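Local coordinates for NLP/P60 (Enterococcus faecium, PDB 6B8C), which hydrolyses peptidoglycan as an NlpC/P60-family endopeptidase, generating muropeptides that enhance host immunity and limit bacterial pathogenesis, at residues L96-G99 / Y105-A108; S51-D54 / R60-Y63; R69-G72 / P77-S80; A33-Y38 / S56-Y61. All coordinates share one frame; numbering follows the deposited sequence.

Interaction 1 of 4, residues L96-G99 / Y105-A108; sequences LFWG and YHVA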
loop_
_atom_site.group_PDB
_atom_site.type_symbol
_atom_site.label_atom_id
_atom_site.label_comp_id
_atom_site.label_asym_id
_atom_site.label_seq_id
_atom_site.Cartn_x
_atom_site.Cartn_y
_atom_site.Cartn_z
ATOM N N LEU A 96 5.251 0.950 -0.039
ATOM C CA LEU A 96 6.194 0.540 0.994
ATOM C C LEU A 96 6.061 -0.959 1.205
ATOM O O LEU A 96 4.942 -1.471 1.313
ATOM C CB LEU A 96 5.935 1.280 2.308
ATOM C CG LEU A 96 5.862 2.803 2.236
ATOM C CD1 LEU A 96 5.392 3.369 3.562
ATOM C CD2 LEU A 96 7.211 3.387 1.855
ATOM N N PHE A 97 7.195 -1.654 1.284
ATOM C CA PHE A 97 7.220 -3.110 1.276
ATOM C C PHE A 97 7.981 -3.638 2.481
ATOM O O PHE A 97 9.089 -3.172 2.782
ATOM C CB PHE A 97 7.851 -3.641 -0.018
ATOM C CG PHE A 97 6.993 -3.440 -1.230
ATOM C CD1 PHE A 97 7.091 -2.281 -1.982
ATOM C CD2 PHE A 97 6.073 -4.404 -1.608
ATOM C CE1 PHE A 97 6.294 -2.092 -3.095
ATOM C CE2 PHE A 97 5.275 -4.223 -2.719
ATOM C CZ PHE A 97 5.386 -3.063 -3.464
ATOM N N TRP A 98 7.369 -4.604 3.166
ATOM C CA TRP A 98 8.006 -5.370 4.224
ATOM C C TRP A 98 8.526 -6.680 3.655
ATOM O O TRP A 98 7.843 -7.340 2.867
ATOM C CB TRP A 98 7.020 -5.679 5.351
ATOM C CG TRP A 98 6.708 -4.549 6.273
ATOM C CD1 TRP A 98 7.057 -4.451 7.585
ATOM C CD2 TRP A 98 5.955 -3.368 5.968
ATOM N NE1 TRP A 98 6.576 -3.281 8.119
ATOM C CE2 TRP A 98 5.895 -2.597 7.147
ATOM C CE3 TRP A 98 5.330 -2.886 4.816
ATOM C CZ2 TRP A 98 5.238 -1.369 7.205
ATOM C CZ3 TRP A 98 4.678 -1.667 4.876
ATOM C CH2 TRP A 98 4.639 -0.923 6.061
ATOM N N GLY A 99 9.717 -7.071 4.082
ATOM C CA GLY A 99 10.353 -8.274 3.587
ATOM C C GLY A 99 11.409 -7.963 2.546
ATOM O O GLY A 99 11.631 -6.815 2.147
ATOM N N TYR A 105 6.062 -9.597 2.255
ATOM C CA TYR A 105 4.869 -10.140 2.882
ATOM C C TYR A 105 3.848 -9.069 3.238
ATOM O O TYR A 105 2.765 -9.405 3.731
ATOM C CB TYR A 105 5.247 -10.941 4.141
ATOM C CG TYR A 105 6.027 -10.160 5.181
ATOM C CD1 TYR A 105 5.372 -9.408 6.147
ATOM C CD2 TYR A 105 7.418 -10.181 5.199
ATOM C CE1 TYR A 105 6.077 -8.695 7.100
ATOM C CE2 TYR A 105 8.134 -9.470 6.152
ATOM C CZ TYR A 105 7.454 -8.728 7.100
ATOM O OH TYR A 105 8.152 -8.017 8.051
ATOM N N HIS A 106 4.154 -7.796 3.002
ATOM C CA HIS A 106 3.245 -6.720 3.363
ATOM C C HIS A 106 3.570 -5.496 2.524
ATOM O O HIS A 106 4.725 -5.266 2.156
ATOM C CB HIS A 106 3.339 -6.379 4.853
ATOM C CG HIS A 106 2.192 -5.559 5.354
ATOM N ND1 HIS A 106 0.958 -6.105 5.640
ATOM C CD2 HIS A 106 2.085 -4.233 5.608
ATOM C CE1 HIS A 106 0.143 -5.152 6.054
ATOM N NE2 HIS A 106 0.802 -4.006 6.044
ATOM N N VAL A 107 2.536 -4.704 2.250
ATOM C CA VAL A 107 2.655 -3.496 1.447
ATOM C C VAL A 107 1.710 -2.443 2.011
ATOM O O VAL A 107 0.677 -2.760 2.606
ATOM C CB VAL A 107 2.351 -3.776 -0.044
ATOM C CG1 VAL A 107 0.874 -4.076 -0.239
ATOM C CG2 VAL A 107 2.788 -2.611 -0.917
ATOM N N ALA A 108 2.087 -1.181 1.837
ATOM C CA ALA A 108 1.245 -0.060 2.234
ATOM C C ALA A 108 1.489 1.096 1.274
ATOM O O ALA A 108 2.421 1.071 0.470
ATOM C CB ALA A 108 1.509 0.365 3.683
#

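Interaction 2 of 4, residues S51-D54 / R60-Y63; sequences SGFD and RYVY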
loop_
_atom_site.group_PDB
_atom_site.type_symbol
_atom_site.label_atom_id
_atom_site.label_comp_id
_atom_site.label_asym_id
_atom_site.label_seq_id
_atom_site.Cartn_x
_atom_site.Cartn_y
_atom_site.Cartn_z
ATOM N N SER A 51 -15.746 -4.256 -0.194
ATOM C CA SER A 51 -16.398 -5.092 0.809
ATOM C C SER A 51 -15.397 -5.768 1.737
ATOM O O SER A 51 -15.793 -6.290 2.784
ATOM C CB SER A 51 -17.280 -6.152 0.142
ATOM O OG SER A 51 -16.511 -7.250 -0.315
ATOM N N GLY A 52 -14.120 -5.777 1.372
ATOM C CA GLY A 52 -13.076 -6.323 2.209
ATOM C C GLY A 52 -11.760 -6.350 1.465
ATOM O O GLY A 52 -11.709 -6.745 0.298
ATOM N N PHE A 53 -10.690 -5.924 2.127
ATOM C CA PHE A 53 -9.365 -5.847 1.536
ATOM C C PHE A 53 -8.375 -6.650 2.364
ATOM O O PHE A 53 -8.483 -6.727 3.591
ATOM C CB PHE A 53 -8.846 -4.405 1.470
ATOM C CG PHE A 53 -9.499 -3.554 0.431
ATOM C CD1 PHE A 53 -9.404 -3.874 -0.911
ATOM C CD2 PHE A 53 -10.163 -2.396 0.794
ATOM C CE1 PHE A 53 -9.989 -3.072 -1.869
ATOM C CE2 PHE A 53 -10.751 -1.589 -0.160
ATOM C CZ PHE A 53 -10.664 -1.929 -1.494
ATOM N N ASP A 54 -7.397 -7.232 1.686
ATOM C CA ASP A 54 -6.139 -7.561 2.329
ATOM C C ASP A 54 -5.120 -6.503 1.913
ATOM O O ASP A 54 -5.446 -5.557 1.190
ATOM C CB ASP A 54 -5.695 -8.988 1.989
ATOM C CG ASP A 54 -5.436 -9.199 0.504
ATOM O OD1 ASP A 54 -5.536 -8.237 -0.288
ATOM O OD2 ASP A 54 -5.125 -10.349 0.132
ATOM N N ARG A 60 -3.710 -2.353 -4.729
ATOM C CA ARG A 60 -4.092 -2.573 -6.118
ATOM C C ARG A 60 -5.364 -1.815 -6.465
ATOM O O ARG A 60 -5.460 -1.212 -7.540
ATOM C CB ARG A 60 -4.276 -4.065 -6.388
ATOM C CG ARG A 60 -4.699 -4.367 -7.814
ATOM C CD ARG A 60 -4.655 -5.853 -8.125
ATOM N NE ARG A 60 -5.936 -6.511 -7.893
ATOM C CZ ARG A 60 -6.922 -6.556 -8.782
ATOM N NH1 ARG A 60 -8.057 -7.177 -8.488
ATOM N NH2 ARG A 60 -6.777 -5.973 -9.968
ATOM N N TYR A 61 -6.349 -1.825 -5.565
ATOM C CA TYR A 61 -7.609 -1.143 -5.834
ATOM C C TYR A 61 -7.412 0.364 -5.926
ATOM O O TYR A 61 -7.986 1.019 -6.804
ATOM C CB TYR A 61 -8.626 -1.490 -4.747
ATOM C CG TYR A 61 -10.040 -1.089 -5.094
ATOM C CD1 TYR A 61 -10.590 0.090 -4.604
ATOM C CD2 TYR A 61 -10.820 -1.885 -5.924
ATOM C CE1 TYR A 61 -11.883 0.460 -4.927
ATOM C CE2 TYR A 61 -12.112 -1.523 -6.255
ATOM C CZ TYR A 61 -12.639 -0.350 -5.755
ATOM O OH TYR A 61 -13.927 0.010 -6.081
ATOM N N VAL A 62 -6.607 0.930 -5.025
ATOM C CA VAL A 62 -6.342 2.367 -5.069
ATOM C C VAL A 62 -5.695 2.746 -6.397
ATOM O O VAL A 62 -6.128 3.688 -7.081
ATOM C CB VAL A 62 -5.474 2.789 -3.870
ATOM C CG1 VAL A 62 -5.060 4.243 -3.996
ATOM C CG2 VAL A 62 -6.238 2.569 -2.572
ATOM N N TYR A 63 -4.651 2.007 -6.790
ATOM C CA TYR A 63 -3.970 2.339 -8.036
ATOM C C TYR A 63 -4.854 2.092 -9.248
ATOM O O TYR A 63 -4.745 2.811 -10.243
ATOM C CB TYR A 63 -2.663 1.562 -8.146
ATOM C CG TYR A 63 -1.529 2.332 -7.533
ATOM C CD1 TYR A 63 -1.278 2.262 -6.174
ATOM C CD2 TYR A 63 -0.738 3.170 -8.309
ATOM C CE1 TYR A 63 -0.255 2.981 -5.604
ATOM C CE2 TYR A 63 0.288 3.896 -7.747
ATOM C CZ TYR A 63 0.527 3.796 -6.394
ATOM O OH TYR A 63 1.548 4.515 -5.822
#

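Interaction 3 of 4, residues R69-G72 / P77-S80; sequences RDIG and PQES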
loop_
_atom_site.group_PDB
_atom_site.type_symbol
_atom_site.label_atom_id
_atom_site.label_comp_id
_atom_site.label_asym_id
_atom_site.label_seq_id
_atom_site.Cartn_x
_atom_site.Cartn_y
_atom_site.Cartn_z
ATOM N N ARG A 69 -4.322 1.239 -14.284
ATOM C CA ARG A 69 -3.432 0.114 -14.523
ATOM C C ARG A 69 -3.455 -0.844 -13.337
ATOM O O ARG A 69 -3.774 -0.473 -12.204
ATOM C CB ARG A 69 -2.008 0.596 -14.789
ATOM C CG ARG A 69 -1.323 1.186 -13.578
ATOM C CD ARG A 69 -0.462 2.373 -13.970
ATOM N NE ARG A 69 0.938 2.173 -13.612
ATOM C CZ ARG A 69 1.430 2.371 -12.394
ATOM N NH1 ARG A 69 0.630 2.766 -11.411
ATOM N NH2 ARG A 69 2.720 2.167 -12.157
ATOM N N ASP A 70 -3.107 -2.094 -13.618
ATOM C CA ASP A 70 -3.231 -3.190 -12.665
ATOM C C ASP A 70 -1.835 -3.603 -12.209
ATOM O O ASP A 70 -1.173 -4.415 -12.862
ATOM C CB ASP A 70 -3.985 -4.360 -13.297
ATOM C CG ASP A 70 -4.567 -5.314 -12.267
ATOM O OD1 ASP A 70 -3.904 -5.584 -11.249
ATOM O OD2 ASP A 70 -5.700 -5.795 -12.473
ATOM N N ILE A 71 -1.390 -3.047 -11.082
ATOM C CA ILE A 71 -0.210 -3.567 -10.403
ATOM C C ILE A 71 -0.616 -4.922 -9.842
ATOM O O ILE A 71 -1.809 -5.236 -9.783
ATOM C CB ILE A 71 0.296 -2.601 -9.314
ATOM C CG1 ILE A 71 -0.653 -2.576 -8.115
ATOM C CG2 ILE A 71 0.418 -1.198 -9.878
ATOM C CD1 ILE A 71 -0.192 -1.652 -6.995
ATOM N N GLY A 72 0.352 -5.740 -9.443
ATOM C CA GLY A 72 0.061 -7.112 -9.058
ATOM C C GLY A 72 -1.102 -7.340 -8.107
ATOM O O GLY A 72 -1.424 -6.480 -7.279
ATOM N N PRO A 77 4.414 -9.318 -7.211
ATOM C CA PRO A 77 4.360 -8.559 -8.475
ATOM C C PRO A 77 4.344 -7.054 -8.278
ATOM O O PRO A 77 4.949 -6.323 -9.075
ATOM C CB PRO A 77 3.066 -9.058 -9.134
ATOM C CG PRO A 77 2.308 -9.760 -8.047
ATOM C CD PRO A 77 3.351 -10.337 -7.158
ATOM N N GLN A 78 3.698 -6.566 -7.216
ATOM C CA GLN A 78 3.665 -5.133 -6.950
ATOM C C GLN A 78 5.049 -4.544 -6.714
ATOM O O GLN A 78 5.196 -3.318 -6.744
ATOM C CB GLN A 78 2.762 -4.852 -5.746
ATOM C CG GLN A 78 1.338 -5.343 -5.936
ATOM C CD GLN A 78 0.362 -4.739 -4.941
ATOM O OE1 GLN A 78 0.751 -3.999 -4.038
ATOM N NE2 GLN A 78 -0.916 -5.049 -5.111
ATOM N N GLU A 79 6.066 -5.383 -6.499
ATOM C CA GLU A 79 7.433 -4.899 -6.363
ATOM C C GLU A 79 8.015 -4.397 -7.680
ATOM O O GLU A 79 9.077 -3.766 -7.663
ATOM C CB GLU A 79 8.329 -6.006 -5.810
ATOM C CG GLU A 79 7.918 -6.549 -4.453
ATOM C CD GLU A 79 8.687 -7.806 -4.080
ATOM O OE1 GLU A 79 8.077 -8.738 -3.515
ATOM O OE2 GLU A 79 9.902 -7.865 -4.363
ATOM N N SER A 80 7.356 -4.660 -8.810
ATOM C CA SER A 80 7.871 -4.255 -10.112
ATOM C C SER A 80 7.219 -2.992 -10.654
ATOM O O SER A 80 7.660 -2.483 -11.690
ATOM C CB SER A 80 7.685 -5.386 -11.131
ATOM O OG SER A 80 8.229 -6.603 -10.651
#

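Interaction 4 of 4, residues A33-Y38 / S56-Y61; sequences AEAYKY and SGFTRY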
loop_
_atom_site.group_PDB
_atom_site.type_symbol
_atom_site.label_atom_id
_atom_site.label_comp_id
_atom_site.label_asym_id
_atom_site.label_seq_id
_atom_site.Cartn_x
_atom_site.Cartn_y
_atom_site.Cartn_z
ATOM N N ALA A 33 -5.692 10.594 -1.557
ATOM C CA ALA A 33 -7.101 10.941 -1.416
ATOM C C ALA A 33 -7.996 9.744 -1.710
ATOM O O ALA A 33 -9.027 9.554 -1.054
ATOM C CB ALA A 33 -7.444 12.113 -2.333
ATOM N N GLU A 34 -7.617 8.922 -2.693
ATOM C CA GLU A 34 -8.393 7.719 -2.980
ATOM C C GLU A 34 -8.250 6.691 -1.863
ATOM O O GLU A 34 -9.226 6.027 -1.495
ATOM C CB GLU A 34 -7.958 7.119 -4.317
ATOM C CG GLU A 34 -8.708 5.851 -4.724
ATOM C CD GLU A 34 -10.134 6.120 -5.192
ATOM O OE1 GLU A 34 -10.960 5.182 -5.165
ATOM O OE2 GLU A 34 -10.430 7.266 -5.588
ATOM N N ALA A 35 -7.041 6.544 -1.313
ATOM C CA ALA A 35 -6.833 5.571 -0.247
ATOM C C ALA A 35 -7.628 5.935 1.000
ATOM O O ALA A 35 -8.124 5.051 1.709
ATOM C CB ALA A 35 -5.343 5.460 0.079
ATOM N N TYR A 36 -7.764 7.235 1.282
ATOM C CA TYR A 36 -8.515 7.649 2.465
ATOM C C TYR A 36 -9.987 7.254 2.400
ATOM O O TYR A 36 -10.633 7.145 3.449
ATOM C CB TYR A 36 -8.385 9.158 2.675
ATOM C CG TYR A 36 -7.306 9.534 3.667
ATOM C CD1 TYR A 36 -5.964 9.506 3.308
ATOM C CD2 TYR A 36 -7.628 9.914 4.963
ATOM C CE1 TYR A 36 -4.973 9.844 4.212
ATOM C CE2 TYR A 36 -6.644 10.253 5.875
ATOM C CZ TYR A 36 -5.319 10.217 5.493
ATOM O OH TYR A 36 -4.335 10.555 6.395
ATOM N N LYS A 37 -10.528 7.013 1.201
ATOM C CA LYS A 37 -11.940 6.670 1.072
ATOM C C LYS A 37 -12.291 5.339 1.725
ATOM O O LYS A 37 -13.471 5.091 2.000
ATOM C CB LYS A 37 -12.345 6.614 -0.402
ATOM C CG LYS A 37 -12.146 7.908 -1.171
ATOM C CD LYS A 37 -12.462 7.704 -2.643
ATOM C CE LYS A 37 -12.353 9.001 -3.422
ATOM N NZ LYS A 37 -12.685 8.802 -4.862
ATOM N N TYR A 38 -11.314 4.472 1.972
ATOM C CA TYR A 38 -11.602 3.114 2.410
ATOM C C TYR A 38 -11.159 2.850 3.842
ATOM O O TYR A 38 -11.114 1.689 4.264
ATOM C CB TYR A 38 -10.967 2.119 1.439
ATOM C CG TYR A 38 -11.361 2.428 0.015
ATOM C CD1 TYR A 38 -12.611 2.067 -0.471
ATOM C CD2 TYR A 38 -10.507 3.125 -0.825
ATOM C CE1 TYR A 38 -12.988 2.370 -1.762
ATOM C CE2 TYR A 38 -10.875 3.435 -2.115
ATOM C CZ TYR A 38 -12.116 3.054 -2.582
ATOM O OH TYR A 38 -12.480 3.361 -3.872
ATOM N N SER A 56 -2.501 -6.325 -0.138
ATOM C CA SER A 56 -2.209 -6.098 -1.552
ATOM C C SER A 56 -3.456 -5.694 -2.334
ATOM O O SER A 56 -3.366 -4.902 -3.284
ATOM C CB SER A 56 -1.569 -7.345 -2.164
ATOM O OG SER A 56 -2.325 -8.507 -1.869
ATOM N N GLY A 57 -4.619 -6.239 -1.967
ATOM C CA GLY A 57 -5.849 -5.872 -2.651
ATOM C C GLY A 57 -6.178 -4.402 -2.495
ATOM O O GLY A 57 -6.638 -3.755 -3.436
ATOM N N PHE A 58 -5.905 -3.847 -1.315
ATOM C CA PHE A 58 -6.172 -2.436 -1.061
ATOM C C PHE A 58 -5.323 -1.536 -1.958
ATOM O O PHE A 58 -5.845 -0.635 -2.631
ATOM C CB PHE A 58 -5.923 -2.146 0.420
ATOM C CG PHE A 58 -5.948 -0.696 0.765
ATOM C CD1 PHE A 58 -7.085 0.056 0.554
ATOM C CD2 PHE A 58 -4.833 -0.085 1.314
ATOM C CE1 PHE A 58 -7.110 1.398 0.875
ATOM C CE2 PHE A 58 -4.851 1.258 1.636
ATOM C CZ PHE A 58 -5.990 2.000 1.417
ATOM N N THR A 59 -4.007 -1.771 -1.984
ATOM C CA THR A 59 -3.123 -0.952 -2.812
ATOM C C THR A 59 -3.441 -1.116 -4.294
ATOM O O THR A 59 -3.442 -0.132 -5.053
ATOM C CB THR A 59 -1.661 -1.310 -2.534
ATOM O OG1 THR A 59 -1.420 -2.673 -2.904
ATOM C CG2 THR A 59 -1.341 -1.136 -1.057
ATOM N N ARG A 60 -3.710 -2.353 -4.729
ATOM C CA ARG A 60 -4.092 -2.573 -6.118
ATOM C C ARG A 60 -5.364 -1.815 -6.465
ATOM O O ARG A 60 -5.460 -1.212 -7.540
ATOM C CB ARG A 60 -4.276 -4.065 -6.388
ATOM C CG ARG A 60 -4.699 -4.367 -7.814
ATOM C CD ARG A 60 -4.655 -5.853 -8.125
ATOM N NE ARG A 60 -5.936 -6.511 -7.893
ATOM C CZ ARG A 60 -6.922 -6.556 -8.782
ATOM N NH1 ARG A 60 -8.057 -7.177 -8.488
ATOM N NH2 ARG A 60 -6.777 -5.973 -9.968
ATOM N N TYR A 61 -6.349 -1.825 -5.565
ATOM C CA TYR A 61 -7.609 -1.143 -5.834
ATOM C C TYR A 61 -7.412 0.364 -5.926
ATOM O O TYR A 61 -7.986 1.019 -6.804
ATOM C CB TYR A 61 -8.626 -1.490 -4.747
ATOM C CG TYR A 61 -10.040 -1.089 -5.094
ATOM C CD1 TYR A 61 -10.590 0.090 -4.604
ATOM C CD2 TYR A 61 -10.820 -1.885 -5.924
ATOM C CE1 TYR A 61 -11.883 0.460 -4.927
ATOM C CE2 TYR A 61 -12.112 -1.523 -6.255
ATOM C CZ TYR A 61 -12.639 -0.350 -5.755
ATOM O OH TYR A 61 -13.927 0.010 -6.081
#

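Interaction 1 of 4, residues L96-G99 / Y105-A108
W98 receives the imidazole of H106 over one face of its indole, with H106 CD2 3.6 Å from W98 CE3. The planes stand at 86°, and it is the H106 edge that is directed into the indole, an edge-to-face pair with 5.0 Å between the imidazole and six-membered-ring centroids. On the same face of the sheet, the methyl of A108 reaches the far end of the indole, its CB 3.9 Å from W98 CZ3. Nearer the backbone, W98 CB sits over the Y105 ring in a CH-pi contact, 3.5 Å from Y105 CZ. The Y105 ring reaches across because its CG lies between N and the carbonyl carbon (chi1 57°), which also brings CE2 to the backbone N of G99. Behind these groups is an antiparallel beta hairpin, strands 95-98 and 106-112, two neighbours in the six-stranded sheet of this NlpC/P60 domain. L96 and A108 form one hydrogen-bonded pair. W98 and H106 form the other, in which W98 N donates to H106 O at 2.9 Å along a nearly straight N-H...O line (169°). Between them F97 and V107 are a non-hydrogen-bonded pair pointing to the other face, where V107 CG2 lies over the phenyl ring, 3.5 Å from F97 CE2. One shell further out, H106 NE2 is hydrogen-bonded to H118 ND1 while the H106 side chain touches C55, a grouping consistent with the Cys-His-His site of NlpC/P60 peptidases. Y116 meets the W98 ring edge-to-face.

Interaction 2 of 4, residues S51-D54 / R60-Y63
F53 turns its ring toward the helix by placing CG anti to its carbonyl carbon (chi1 -73°), while Y61 sends its own ring out to meet it with CG anti to the backbone N (chi1 -167°). The two side chains cross at about a right angle, although the CA atoms of F53 and Y61 are 8.9 Å apart. One corner of the phenyl ring does the touching. F53 CE1 rests against the methylene of Y61, 3.6 Å from CB, and the neighbouring F53 CZ reaches the root of the phenol, 3.7 Å from Y61 CG. F53 CZ is equally close to Y61 CD1, so the contact spreads from the methylene onto one side of the ring. With centroids 5.4 Å apart and planes at 52°, the rings meet obliquely, neither stacked nor edge-to-face, and the evidence is that of plain apolar packing. It joins the short strand 52-53, paired with strand 48-49, to the flank of helix 55-67, the helix that follows it directly and whose start carries the probable nucleophile in the NlpC/P60 family. D54 lies between them at the N-cap position, where its OD1 accepts a hydrogen bond from G57 N and so ties the end of the strand to the first turn of the helix. F53 itself is also fixed through backbone hydrogen bonds to P42 and V44. Beyond the phenyl ring, the Y61 side chain touches P50 of the preceding loop and its ring meets Y38.

Interaction 3 of 4, residues R69-G72 / P77-S80
Q78 carries this contact, its side chain running from the 77-80 turn back along G72. From CB, the first torsion sets CG beside the backbone N and anti to the carbonyl carbon (chi1 -58°), which lays CG against the G72 peptide, 3.3 Å from G72 O. The chain stays extended beyond CG, and CD lies between G72 O (3.4 Å) and the end of the isoleucine side chain, I71 CD1 (3.7 Å). At the tip OE1 also lies by that methyl, 3.9 Å from I71 CD1, whereas NE2 turns to the backbone. Q78 NE2 donates to G72 O over 2.6 Å in a nearly straight bond (168°). The acceptor falls close to the amide plane of Q78, although the donor approaches tilted by 26° from the carbonyl plane of G72. Both segments belong to the irregular loop that links helix 55-67 to strand 83-85, so the amide bridges two passes of one loop where regular secondary structure is absent. The same amide is bonded to the helix too: NE2 donates to S56 O, and OE1 is probably bonded to T59 OG1. The two NE2 bonds, to G72 O and S56 O, would favour this flip of the buried amide. Beside the bond, P77 lays its ring against the side-chain-less G72, with P77 CB 3.6 Å from G72 CA. Within the turn, S80 N donates to P77 O at 2.9 Å. On the other segment I71 also packs against Y63 of the helix and L95 of the sheet, while D70 forms a salt bridge with R60.

Interaction 4 of 4, residues A33-Y38 / S56-Y61
The hydroxyl of Y38 donates to E34 OE1 over 2.7 Å, and the same oxygen lies against the phenol of Y61, 3.1 Å from Y61 CE1 and near the plane of that ring. E34 OE1 is met nearly along its C-O axis; the other carboxylate oxygen, OE2, forms a salt bridge with K37 NZ at 2.8 Å, from above the carboxylate plane. The bond to OE1 would restrain the phenol, while K37 holds the carboxylate from its other oxygen. Across the contact the edge of Y61 points at the face of Y38, an offset edge-to-face pair with planes at 88° and the closest carbons, Y38 CZ and Y61 CE1, 3.5 Å apart. Deeper in, F58 extends from its helix with CG anti to the backbone N (chi1 171°) and thrusts its far edge at residues 35-38. There A35 O sits at the ring edge, near the plane, 3.7 Å from F58 CZ, while A35 CB touches the same carbon at 3.8 Å. Y38 CB closes on the adjacent corner, 4.0 Å from F58 CE1. A35 and F58 both touch I117 of strand 115-118, and T59 faces the sheet at V107 and I109. Helices 28-36 and 55-67 thus pack on each other and both on the antiparallel sheet, the helix-on-sheet core of the papain-like NlpC/P60 fold.

How the interactions relate
Helix 55-67 ties the set together. Interactions 2 and 4, whose centres lie 5 Å apart, share Y61, and F53 CD1 of the first approaches F58 N of the second at 3.5 Å. Interaction 3 joins the helix at two points, R60 NH2 to D70 OD2 (2.7 Å) and T59 OG1 to Q78 OE1 (2.8 Å). The hairpin of interaction 1 packs on the 77-80 segment of interaction 3 and on helix 55-67: F97 CZ lies 3.3 Å from Q78 O, and V107 CG1 lies 3.8 Å from T59 CG2. H106 of interaction 1 touches C55, between D54 of interaction 2 and S56 of interaction 4, at the probable active site.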